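Local atomic coordinates of FAD-binding PCMH-type domain-containing protein (Gibberella zeae, PDB entry 6YJO), a protein that carries a doubly covalently linked FAD and probably acts as an oxygen-dependent flavin oxidoreductase that oxidises oligosaccharides. Residues T194-L197 / T201-Y204; S222-V227 / A487-K492; K477-L482 / Q499-A504. One frame throughout, in Å; residues are numbered along the deposited sequence.

How the contacts relate
The three contacts come from the same side of the molecule, and each touches the next. Contact 1 closes a local hairpin, strands 190-196 and 202-206, before contact 2 opens. Contact 2 lies about 11 Å away between centres and continues the same antiparallel sheet, since strand 226-236 pairs with strand 190-196. From there it reaches across some 260 residues to helix 479-489, whose first turn is used by contact 3, a further 11 Å on. The segments of contacts 2 and 3 alternate along the chain, and the probable hydrogen bond between Ser223 OG and Ile501 N helps tie the C-terminal tail to the loop before strand 226-236. Contacts 1 and 3, about 20 Å apart, do not touch.

Contact 1 of 3, residues T194-L197 / T201-Y204; sequences TIVL and TIRY. With NAG (2-acetamido-2-deoxy-beta-D-glucopyranose), chain B; NAG (2-acetamido-2-deoxy-beta-D-glucopyranose), chain C.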
loop_
_atom_site.group_PDB
_atom_site.type_symbol
_atom_site.label_atom_id
_atom_site.label_comp_id
_atom_site.label_asym_id
_atom_site.label_seq_id
_atom_site.Cartn_x
_atom_site.Cartn_y
_atom_site.Cartn_z
ATOM N N THR A 194 10.054 -16.753 -1.028
ATOM C CA THR A 194 10.983 -17.260 -0.031
ATOM C C THR A 194 10.824 -16.434 1.240
ATOM O O THR A 194 10.967 -15.208 1.210
ATOM C CB THR A 194 12.415 -17.179 -0.565
ATOM O OG1 THR A 194 12.484 -17.793 -1.862
ATOM C CG2 THR A 194 13.381 -17.871 0.381
ATOM N N ILE A 195 10.491 -17.095 2.347
ATOM C CA ILE A 195 10.155 -16.413 3.591
ATOM C C ILE A 195 10.843 -17.119 4.749
ATOM O O ILE A 195 10.972 -18.348 4.757
ATOM C CB ILE A 195 8.627 -16.360 3.802
ATOM C CG1 ILE A 195 8.290 -15.646 5.111
ATOM C CG2 ILE A 195 8.027 -17.766 3.791
ATOM C CD1 ILE A 195 6.811 -15.365 5.278
ATOM N N VAL A 196 11.289 -16.336 5.726
ATOM C CA VAL A 196 11.953 -16.849 6.920
ATOM C C VAL A 196 10.968 -16.786 8.077
ATOM O O VAL A 196 10.553 -15.697 8.495
ATOM C CB VAL A 196 13.229 -16.050 7.237
ATOM C CG1 VAL A 196 13.933 -16.615 8.466
ATOM C CG2 VAL A 196 14.164 -16.048 6.036
ATOM N N LEU A 197 10.598 -17.948 8.603
ATOM C CA LEU A 197 9.692 -17.995 9.737
ATOM C C LEU A 197 10.437 -17.654 11.030
ATOM O O LEU A 197 11.670 -17.607 11.082
ATOM C CB LEU A 197 9.032 -19.369 9.838
ATOM C CG LEU A 197 8.472 -19.924 8.529
ATOM C CD1 LEU A 197 7.738 -21.238 8.775
ATOM C CD2 LEU A 197 7.559 -18.906 7.855
ATOM N N THR A 201 13.736 -21.004 10.103
ATOM C CA THR A 201 13.532 -21.906 8.978
ATOM C C THR A 201 13.164 -21.118 7.729
ATOM O O THR A 201 12.323 -20.217 7.776
ATOM C CB THR A 201 12.433 -22.920 9.308
ATOM O OG1 THR A 201 12.930 -23.886 10.245
ATOM C CG2 THR A 201 11.959 -23.634 8.049
ATOM N N ILE A 202 13.805 -21.456 6.614
ATOM C CA ILE A 202 13.565 -20.804 5.329
ATOM C C ILE A 202 12.590 -21.662 4.534
ATOM O O ILE A 202 12.868 -22.835 4.255
ATOM C CB ILE A 202 14.871 -20.602 4.546
ATOM C CG1 ILE A 202 15.955 -19.987 5.434
ATOM C CG2 ILE A 202 14.624 -19.712 3.333
ATOM C CD1 ILE A 202 17.314 -19.884 4.753
ATOM N N ARG A 203 11.452 -21.079 4.162
ATOM C CA ARG A 203 10.451 -21.747 3.345
ATOM C C ARG A 203 10.291 -21.027 2.013
ATOM O O ARG A 203 10.514 -19.816 1.910
ATOM C CB ARG A 203 9.084 -21.795 4.044
ATOM C CG ARG A 203 9.033 -22.617 5.319
ATOM C CD ARG A 203 9.335 -24.074 5.064
ATOM N NE ARG A 203 9.021 -24.881 6.238
ATOM C CZ ARG A 203 9.644 -26.004 6.577
ATOM N NH1 ARG A 203 10.639 -26.475 5.838
ATOM N NH2 ARG A 203 9.269 -26.652 7.667
ATOM N N TYR A 204 9.905 -21.781 0.985
ATOM C CA TYR A 204 9.299 -21.208 -0.209
ATOM C C TYR A 204 7.799 -21.446 -0.100
ATOM O O TYR A 204 7.344 -22.594 -0.131
ATOM C CB TYR A 204 9.854 -21.807 -1.498
ATOM C CG TYR A 204 9.176 -21.207 -2.707
ATOM C CD1 TYR A 204 9.414 -19.889 -3.073
ATOM C CD2 TYR A 204 8.265 -21.939 -3.455
ATOM C CE1 TYR A 204 8.785 -19.322 -4.158
ATOM C CE2 TYR A 204 7.627 -21.381 -4.545
ATOM C CZ TYR A 204 7.890 -20.070 -4.892
ATOM O OH TYR A 204 7.262 -19.507 -5.978
HETATM C C1 NAG B . 9.651 -23.663 12.171
HETATM C C2 NAG B . 9.956 -25.157 12.165
HETATM C C3 NAG B . 9.146 -25.869 11.081
HETATM C C4 NAG B . 7.666 -25.517 11.168
HETATM C C5 NAG B . 7.479 -24.004 11.239
HETATM C C6 NAG B . 6.045 -23.601 11.484
HETATM C C7 NAG B . 12.093 -26.229 12.726
HETATM C C8 NAG B . 13.550 -26.343 12.387
HETATM N N2 NAG B . 11.379 -25.386 11.971
HETATM O O3 NAG B . 9.316 -27.275 11.229
HETATM O O4 NAG B . 7.011 -25.959 9.985
HETATM O O5 NAG B . 8.253 -23.460 12.316
HETATM O O6 NAG B . 5.718 -23.672 12.865
HETATM O O7 NAG B . 11.586 -26.869 13.642
HETATM C C1 NAG C . 5.907 -26.857 10.196
HETATM C C2 NAG C . 5.192 -26.931 8.832
HETATM C C3 NAG C . 4.170 -28.069 8.803
HETATM C C4 NAG C . 4.835 -29.374 9.213
HETATM C C5 NAG C . 5.431 -29.210 10.602
HETATM C C6 NAG C . 6.150 -30.447 11.084
HETATM C C7 NAG C . 5.177 -24.679 7.849
HETATM C C8 NAG C . 4.370 -23.439 7.607
HETATM N N2 NAG C . 4.555 -25.663 8.509
HETATM O O3 NAG C . 3.663 -28.175 7.476
HETATM O O4 NAG C . 3.974 -30.510 9.147
HETATM O O5 NAG C . 6.409 -28.160 10.561
HETATM O O6 NAG C . 7.491 -30.471 10.612
HETATM O O7 NAG C . 6.339 -24.784 7.462
#
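Ile195 and Arg203 form the central hydrogen-bonded pair of an antiparallel beta hairpin, made by strands 190-196 and 202-206 of the FAD-binding domain. Ile195 N donates to Arg203 O at 2.8 Å, and Arg203 N returns the bond to Ile195 O, also at 2.8 Å. Toward the turn a third bond, Leu197 N to Thr201 O at 3.0 Å, closes the ladder. Thr194 faces Tyr204 and Val196 faces Ile202 as non-hydrogen-bonded pairs, with their side chains on the face that meets helix 78-90.

Arg203 carries the other face, and its chain passes from protein to sugar. Its CB lies against the CG2 methyl of Ile195. The next carbon, CG, packs on Leu197 CD1 at 3.9 Å, and the same leucine methyl also touches the ring of the first N-acetylglucosamine. A turn about the CB-CG bond (chi2 -63°) then redirects the chain, and CD passes the acetamide oxygen O7 of the second sugar. NE donates to that O7 over 2.9 Å. At the tip NH2 reaches O4 of the first sugar at 3.3 Å, a weak bond to the oxygen that joins the two rings, which lies in the guanidinium plane at its edge. One face of the guanidinium is covered by Thr201 CG2, 3.6 Å above its centre.

The turn holds the sequence Asn199-Gly-Thr201, an N-glycosylation sequon, consistent with a glycan on Asn199. The hairpin therefore displays the sugar chain and holds it: Arg203 reaches both rings, and Thr201 grips the first. Asn199 OD1 accepts a bond from Thr201 N, while the first sugar's N2-H points almost straight (166°) at Thr201 OG1, 2.8 Å away.

Contact 2 of 3, residues S222-V227 / A487-K492; sequences SSFGIV and AELDPK. With FAD (flavin-adenine dinucleotide), chain D; NAG (2-acetamido-2-deoxy-beta-D-glucopyranose), chain B.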
loop_
_atom_site.group_PDB
_atom_site.type_symbol
_atom_site.label_atom_id
_atom_site.label_comp_id
_atom_site.label_asym_id
_atom_site.label_seq_id
_atom_site.Cartn_x
_atom_site.Cartn_y
_atom_site.Cartn_z
ATOM N N SER A 222 3.019 -9.151 6.669
ATOM C CA SER A 222 3.955 -8.486 7.570
ATOM C C SER A 222 4.010 -9.144 8.942
ATOM O O SER A 222 4.985 -8.949 9.676
ATOM C CB SER A 222 3.573 -7.009 7.733
ATOM O OG SER A 222 2.212 -6.871 8.113
ATOM N N SER A 223 2.993 -9.925 9.299
ATOM C CA SER A 223 2.854 -10.489 10.634
ATOM C C SER A 223 3.338 -11.930 10.748
ATOM O O SER A 223 3.247 -12.510 11.835
ATOM C CB SER A 223 1.386 -10.419 11.066
ATOM O OG SER A 223 1.159 -9.342 11.956
ATOM N N PHE A 224 3.859 -12.524 9.668
ATOM C CA PHE A 224 4.108 -13.959 9.639
ATOM C C PHE A 224 5.537 -14.362 9.310
ATOM O O PHE A 224 5.865 -15.546 9.444
ATOM C CB PHE A 224 3.167 -14.633 8.631
ATOM C CG PHE A 224 1.725 -14.551 9.020
ATOM C CD1 PHE A 224 0.969 -13.442 8.681
ATOM C CD2 PHE A 224 1.132 -15.569 9.745
ATOM C CE1 PHE A 224 -0.357 -13.356 9.046
ATOM C CE2 PHE A 224 -0.194 -15.489 10.114
ATOM C CZ PHE A 224 -0.941 -14.382 9.764
ATOM N N GLY A 225 6.389 -13.443 8.882
ATOM C CA GLY A 225 7.760 -13.809 8.591
ATOM C C GLY A 225 8.471 -12.706 7.842
ATOM O O GLY A 225 7.893 -11.669 7.507
ATOM N N ILE A 226 9.751 -12.957 7.583
ATOM C CA ILE A 226 10.612 -12.024 6.865
ATOM C C ILE A 226 10.760 -12.558 5.445
ATOM O O ILE A 226 11.503 -13.513 5.198
ATOM C CB ILE A 226 11.973 -11.858 7.547
ATOM C CG1 ILE A 226 11.805 -11.582 9.042
ATOM C CG2 ILE A 226 12.753 -10.717 6.894
ATOM C CD1 ILE A 226 11.321 -10.178 9.356
ATOM N N VAL A 227 10.045 -11.941 4.504
ATOM C CA VAL A 227 10.160 -12.319 3.102
ATOM C C VAL A 227 11.467 -11.784 2.532
ATOM O O VAL A 227 11.888 -10.657 2.833
ATOM C CB VAL A 227 8.951 -11.796 2.308
ATOM C CG1 VAL A 227 9.178 -11.973 0.814
ATOM C CG2 VAL A 227 7.686 -12.510 2.745
ATOM N N ALA A 487 -0.796 -18.110 15.521
ATOM C CA ALA A 487 -0.422 -18.962 16.645
ATOM C C ALA A 487 0.399 -20.159 16.180
ATOM O O ALA A 487 1.317 -20.598 16.885
ATOM C CB ALA A 487 -1.673 -19.420 17.393
ATOM N N GLU A 488 0.078 -20.705 15.003
ATOM C CA GLU A 488 0.883 -21.780 14.433
ATOM C C GLU A 488 2.335 -21.352 14.271
ATOM O O GLU A 488 3.258 -22.038 14.724
ATOM C CB GLU A 488 0.323 -22.192 13.073
ATOM C CG GLU A 488 -0.497 -23.460 13.047
ATOM C CD GLU A 488 -0.461 -24.124 11.675
ATOM O OE1 GLU A 488 0.565 -24.760 11.343
ATOM O OE2 GLU A 488 -1.443 -23.985 10.913
ATOM N N LEU A 489 2.553 -20.205 13.628
ATOM C CA LEU A 489 3.847 -19.840 13.069
ATOM C C LEU A 489 4.642 -18.882 13.943
ATOM O O LEU A 489 5.857 -19.045 14.073
ATOM C CB LEU A 489 3.643 -19.221 11.682
ATOM C CG LEU A 489 2.864 -20.124 10.716
ATOM C CD1 LEU A 489 2.619 -19.436 9.380
ATOM C CD2 LEU A 489 3.587 -21.453 10.518
ATOM N N ASP A 490 4.000 -17.885 14.542
ATOM C CA ASP A 490 4.671 -16.916 15.409
ATOM C C ASP A 490 3.886 -16.816 16.710
ATOM O O ASP A 490 3.178 -15.832 16.952
ATOM C CB ASP A 490 4.788 -15.555 14.720
ATOM C CG ASP A 490 5.769 -14.628 15.410
ATOM O OD1 ASP A 490 6.570 -15.114 16.237
ATOM O OD2 ASP A 490 5.739 -13.412 15.123
ATOM N N PRO A 491 3.995 -17.829 17.583
ATOM C CA PRO A 491 3.149 -17.856 18.783
ATOM C C PRO A 491 3.624 -16.883 19.849
ATOM O O PRO A 491 2.810 -16.287 20.561
ATOM C CB PRO A 491 3.253 -19.314 19.259
ATOM C CG PRO A 491 4.363 -19.967 18.416
ATOM C CD PRO A 491 5.025 -18.880 17.623
ATOM N N LYS A 492 4.940 -16.711 19.964
ATOM C CA LYS A 492 5.505 -15.729 20.879
ATOM C C LYS A 492 5.408 -14.310 20.332
ATOM O O LYS A 492 5.817 -13.367 21.018
ATOM C CB LYS A 492 6.964 -16.084 21.184
ATOM C CG LYS A 492 7.143 -17.498 21.732
ATOM C CD LYS A 492 8.500 -17.686 22.403
ATOM C CE LYS A 492 9.092 -19.061 22.117
ATOM N NZ LYS A 492 10.373 -19.274 22.851
HETATM P PA FAD D . 8.041 -0.545 5.057
HETATM O O1A FAD D . 7.912 0.400 6.192
HETATM O O2A FAD D . 9.481 -1.004 4.780
HETATM O O5B FAD D . 7.100 -1.793 5.257
HETATM C C5B FAD D . 5.712 -1.636 5.620
HETATM C C4B FAD D . 5.221 -2.904 6.263
HETATM O O4B FAD D . 5.728 -4.044 5.525
HETATM C C3B FAD D . 5.675 -3.103 7.706
HETATM O O3B FAD D . 4.684 -3.793 8.458
HETATM C C2B FAD D . 6.942 -3.939 7.532
HETATM O O2B FAD D . 7.245 -4.700 8.692
HETATM C C1B FAD D . 6.526 -4.845 6.377
HETATM N N9A FAD D . 7.645 -5.391 5.613
HETATM C C8A FAD D . 8.569 -4.704 4.867
HETATM N N7A FAD D . 9.472 -5.463 4.297
HETATM C C5A FAD D . 9.119 -6.748 4.699
HETATM C C6A FAD D . 9.681 -8.008 4.433
HETATM N N6A FAD D . 10.761 -8.203 3.673
HETATM N N1A FAD D . 9.083 -9.084 4.991
HETATM C C2A FAD D . 8.002 -8.900 5.751
HETATM N N3A FAD D . 7.385 -7.761 6.069
HETATM C C4A FAD D . 7.999 -6.709 5.508
HETATM N N1 FAD D . -0.109 2.367 -1.545
HETATM C C2 FAD D . -0.981 2.066 -2.553
HETATM O O2 FAD D . -1.744 1.096 -2.481
HETATM N N3 FAD D . -1.018 2.860 -3.689
HETATM C C4 FAD D . -0.236 3.974 -3.926
HETATM O O4 FAD D . -0.355 4.605 -4.974
HETATM C C4X FAD D . 0.684 4.284 -2.849
HETATM N N5 FAD D . 1.463 5.320 -2.988
HETATM C C5X FAD D . 2.346 5.610 -1.960
HETATM C C6 FAD D . 3.165 6.727 -2.068
HETATM C C7 FAD D . 4.088 7.047 -1.080
HETATM C C7M FAD D . 4.973 8.253 -1.256
HETATM C C8 FAD D . 4.144 6.267 0.088
HETATM C C8M FAD D . 5.120 6.583 1.189
HETATM C C9 FAD D . 3.308 5.162 0.215
HETATM C C9A FAD D . 2.411 4.833 -0.794
HETATM N N10 FAD D . 1.559 3.717 -0.695
HETATM C C10 FAD D . 0.675 3.417 -1.698
HETATM C "C1'" FAD D . 1.555 2.881 0.513
HETATM C "C2'" FAD D . 2.443 1.651 0.418
HETATM O "O2'" FAD D . 1.798 0.645 -0.362
HETATM C "C3'" FAD D . 2.680 1.112 1.829
HETATM O "O3'" FAD D . 3.211 2.168 2.621
HETATM C "C4'" FAD D . 3.636 -0.077 1.902
HETATM O "O4'" FAD D . 3.140 -1.049 2.823
HETATM C "C5'" FAD D . 5.018 0.366 2.322
HETATM O "O5'" FAD D . 5.959 -0.685 2.036
HETATM P P FAD D . 7.496 -0.459 2.238
HETATM O O1P FAD D . 8.222 -1.807 2.213
HETATM O O2P FAD D . 7.973 0.572 1.284
HETATM O O3P FAD D . 7.500 0.132 3.729
HETATM C C1 NAG B . 9.651 -23.663 12.171
HETATM C C2 NAG B . 9.956 -25.157 12.165
HETATM C C3 NAG B . 9.146 -25.869 11.081
HETATM C C4 NAG B . 7.666 -25.517 11.168
HETATM C C5 NAG B . 7.479 -24.004 11.239
HETATM C C6 NAG B . 6.045 -23.601 11.484
HETATM C C7 NAG B . 12.093 -26.229 12.726
HETATM C C8 NAG B . 13.550 -26.343 12.387
HETATM N N2 NAG B . 11.379 -25.386 11.971
HETATM O O3 NAG B . 9.316 -27.275 11.229
HETATM O O4 NAG B . 7.011 -25.959 9.985
HETATM O O5 NAG B . 8.253 -23.460 12.316
HETATM O O6 NAG B . 5.718 -23.672 12.865
HETATM O O7 NAG B . 11.586 -26.869 13.642
HETATM O O HOH W 1 6.955 -17.339 11.805
#
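Leu489 and Asp490, where helix 479-489 ends, meet Ser223 and Phe224 on the 3-10 turn and loop that lead into strand 226-236. The contact joins the berberine-like C-terminal region to the PCMH-type FAD-binding fold. Along the helix end, Glu488 comes first and turns its carbonyl toward the glycan, its O accepting a weak bond from O6 of the first N-acetylglucosamine. Leu489 follows and divides its two methyls. Leu489 CD1 lies obliquely against the ring, 4.2 Å from Phe224 CD2, whereas Leu489 CD2 lies 3.4 Å from the sugar's C6. Between the two backbones a water donates to Phe224 O at 3.2 Å and, more weakly, to Leu489 O.

Asp490 is the first residue to leave the helix. Its carboxylate does not bond to the loop directly, but Lys486 NZ serves both sides, in a salt bridge with Asp490 OD2 and a hydrogen bond to Ser223 O. The backbone N of Met494 and Phe495 also bind the carboxylate, fixing the turn after the helix. Past the loop, at the start of strand 226-236, Val227 N donates to adenine N1A at 3.1 Å, and FAD N6A donates to Val227 O at 2.8 Å.

Contact 3 of 3, residues K477-L482 / Q499-A504; sequences KSLPKL and QGIRPA
Ile501 pushes its side chain against Leu479 and Leu482 at the start of helix 479-489. The contact folds the irregular C-terminal tail back over the helix that precedes it, within the berberine-like region, and no hydrogen bond crosses between the two segments.

The tight part is built from the two branches of the isoleucine. CG2, anti to the backbone N (CG1 chi1 -56°), rests against the helix backbone: it lies 3.7 Å from Leu482 O and 4.1 Å from Leu482 CB. The other branch turns about CB-CG1 (chi2 -53°), which brings CD1 up to both leucines, 4.1 Å from Leu482 CD1 and equally 4.1 Å from Leu479 CD2. Leu482 crosses Ile501 at about a right angle, while Leu479 runs past it in the opposite direction, meeting it with one methyl at its end. Both Ile501 and Leu482 are buried. The turn beneath them is held by Leu482 N, which donates to Ser478 O at 2.9 Å.

Away from this point the segments separate. Leu479 is still partly exposed, Pro480 is exposed, its CB directed away from the tail, and Lys477 is exposed. Further along the tail, Ala504 directs its CB toward the helix but stays 5.9 Å from the nearest atom, Pro480 O, and the tail is instead tied on by a backbone bond between Ala504 and Lys483 and by Lys483 NZ on Arg502 O.

Several elements enclose the buried side. Helix 211-220 packs on Leu482 through Trp215, Ala216 and Ala220, and helix 467-475 supplies Val471 against Leu479 and Tyr475 against Ile501. Ser223 OG, on the connection between helix 211-220 and strand 226-236, is hydrogen-bonded to Ile501 N, joining the tail to the FAD-binding side.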
loop_
_atom_site.group_PDB
_atom_site.type_symbol
_atom_site.label_atom_id
_atom_site.label_comp_id
_atom_site.label_asym_id
_atom_site.label_seq_id
_atom_site.Cartn_x
_atom_site.Cartn_y
_atom_site.Cartn_z
ATOM N N LYS A 477 -13.278 -10.404 7.824
ATOM C CA LYS A 477 -13.634 -11.756 8.242
ATOM C C LYS A 477 -12.493 -12.752 8.060
ATOM O O LYS A 477 -12.693 -13.951 8.289
ATOM C CB LYS A 477 -14.874 -12.237 7.481
ATOM C CG LYS A 477 -14.667 -12.434 5.982
ATOM C CD LYS A 477 -15.917 -13.015 5.328
ATOM C CE LYS A 477 -15.753 -13.150 3.822
ATOM N NZ LYS A 477 -16.792 -14.033 3.219
ATOM N N SER A 478 -11.316 -12.288 7.642
ATOM C CA SER A 478 -10.129 -13.132 7.624
ATOM C C SER A 478 -9.439 -13.193 8.977
ATOM O O SER A 478 -8.582 -14.062 9.175
ATOM C CB SER A 478 -9.136 -12.623 6.580
ATOM O OG SER A 478 -9.609 -12.859 5.265
ATOM N N LEU A 479 -9.793 -12.301 9.901
ATOM C CA LEU A 479 -9.100 -12.220 11.185
ATOM C C LEU A 479 -8.988 -13.561 11.897
ATOM O O LEU A 479 -7.872 -13.931 12.293
ATOM C CB LEU A 479 -9.811 -11.210 12.099
ATOM C CG LEU A 479 -8.981 -10.092 12.747
ATOM C CD1 LEU A 479 -9.692 -9.545 13.997
ATOM C CD2 LEU A 479 -7.567 -10.548 13.091
ATOM N N PRO A 480 -10.067 -14.321 12.100
ATOM C CA PRO A 480 -9.932 -15.560 12.893
ATOM C C PRO A 480 -8.931 -16.532 12.299
ATOM O O PRO A 480 -8.072 -17.058 13.019
ATOM C CB PRO A 480 -11.359 -16.130 12.900
ATOM C CG PRO A 480 -12.259 -14.990 12.487
ATOM C CD PRO A 480 -11.427 -14.143 11.568
ATOM N N LYS A 481 -9.020 -16.785 10.991
ATOM C CA LYS A 481 -8.056 -17.665 10.337
ATOM C C LYS A 481 -6.646 -17.091 10.432
ATOM O O LYS A 481 -5.677 -17.833 10.636
ATOM C CB LYS A 481 -8.465 -17.875 8.879
ATOM C CG LYS A 481 -7.893 -19.124 8.220
ATOM C CD LYS A 481 -7.695 -18.902 6.726
ATOM C CE LYS A 481 -7.840 -20.177 5.907
ATOM N NZ LYS A 481 -7.576 -19.914 4.459
ATOM N N LEU A 482 -6.513 -15.769 10.288
ATOM C CA LEU A 482 -5.214 -15.126 10.462
ATOM C C LEU A 482 -4.683 -15.339 11.877
ATOM O O LEU A 482 -3.512 -15.687 12.070
ATOM C CB LEU A 482 -5.324 -13.631 10.151
ATOM C CG LEU A 482 -5.444 -13.216 8.683
ATOM C CD1 LEU A 482 -5.971 -11.789 8.563
ATOM C CD2 LEU A 482 -4.101 -13.334 7.977
ATOM N N GLN A 499 -0.344 -2.713 14.930
ATOM C CA GLN A 499 -1.580 -3.205 14.332
ATOM C C GLN A 499 -1.394 -4.579 13.700
ATOM O O GLN A 499 -2.084 -4.929 12.739
ATOM C CB GLN A 499 -2.104 -2.196 13.316
ATOM C CG GLN A 499 -2.671 -0.960 13.990
ATOM C CD GLN A 499 -2.876 0.214 13.051
ATOM O OE1 GLN A 499 -2.887 0.061 11.829
ATOM N NE2 GLN A 499 -3.039 1.402 13.626
ATOM N N GLY A 500 -0.484 -5.379 14.256
ATOM C CA GLY A 500 -0.217 -6.690 13.710
ATOM C C GLY A 500 -1.227 -7.722 14.168
ATOM O O GLY A 500 -1.987 -7.515 15.114
ATOM N N ILE A 501 -1.247 -8.852 13.463
ATOM C CA ILE A 501 -2.105 -9.958 13.863
ATOM C C ILE A 501 -1.607 -10.526 15.186
ATOM O O ILE A 501 -0.435 -10.901 15.321
ATOM C CB ILE A 501 -2.139 -11.040 12.773
ATOM C CG1 ILE A 501 -2.587 -10.450 11.429
ATOM C CG2 ILE A 501 -3.044 -12.194 13.197
ATOM C CD1 ILE A 501 -3.896 -9.688 11.475
ATOM N N ARG A 502 -2.500 -10.596 16.169
ATOM C CA ARG A 502 -2.179 -11.144 17.482
ATOM C C ARG A 502 -2.489 -12.635 17.509
ATOM O O ARG A 502 -3.570 -13.041 17.069
ATOM C CB ARG A 502 -2.978 -10.435 18.566
ATOM C CG ARG A 502 -2.750 -8.931 18.610
ATOM C CD ARG A 502 -1.384 -8.596 19.193
ATOM N NE ARG A 502 -1.211 -7.157 19.406
ATOM C CZ ARG A 502 -0.316 -6.390 18.785
ATOM N NH1 ARG A 502 0.528 -6.899 17.893
ATOM N NH2 ARG A 502 -0.259 -5.093 19.069
ATOM N N PRO A 503 -1.590 -13.481 18.013
ATOM C CA PRO A 503 -1.873 -14.921 18.024
ATOM C C PRO A 503 -3.081 -15.248 18.883
ATOM O O PRO A 503 -3.349 -14.599 19.896
ATOM C CB PRO A 503 -0.595 -15.533 18.611
ATOM C CG PRO A 503 0.017 -14.435 19.422
ATOM C CD PRO A 503 -0.304 -13.169 18.659
ATOM N N ALA A 504 -3.822 -16.266 18.456
ATOM C CA ALA A 504 -4.925 -16.765 19.261
ATOM C C ALA A 504 -4.376 -17.499 20.481
ATOM O O ALA A 504 -3.472 -18.333 20.364
ATOM C CB ALA A 504 -5.818 -17.680 18.427
#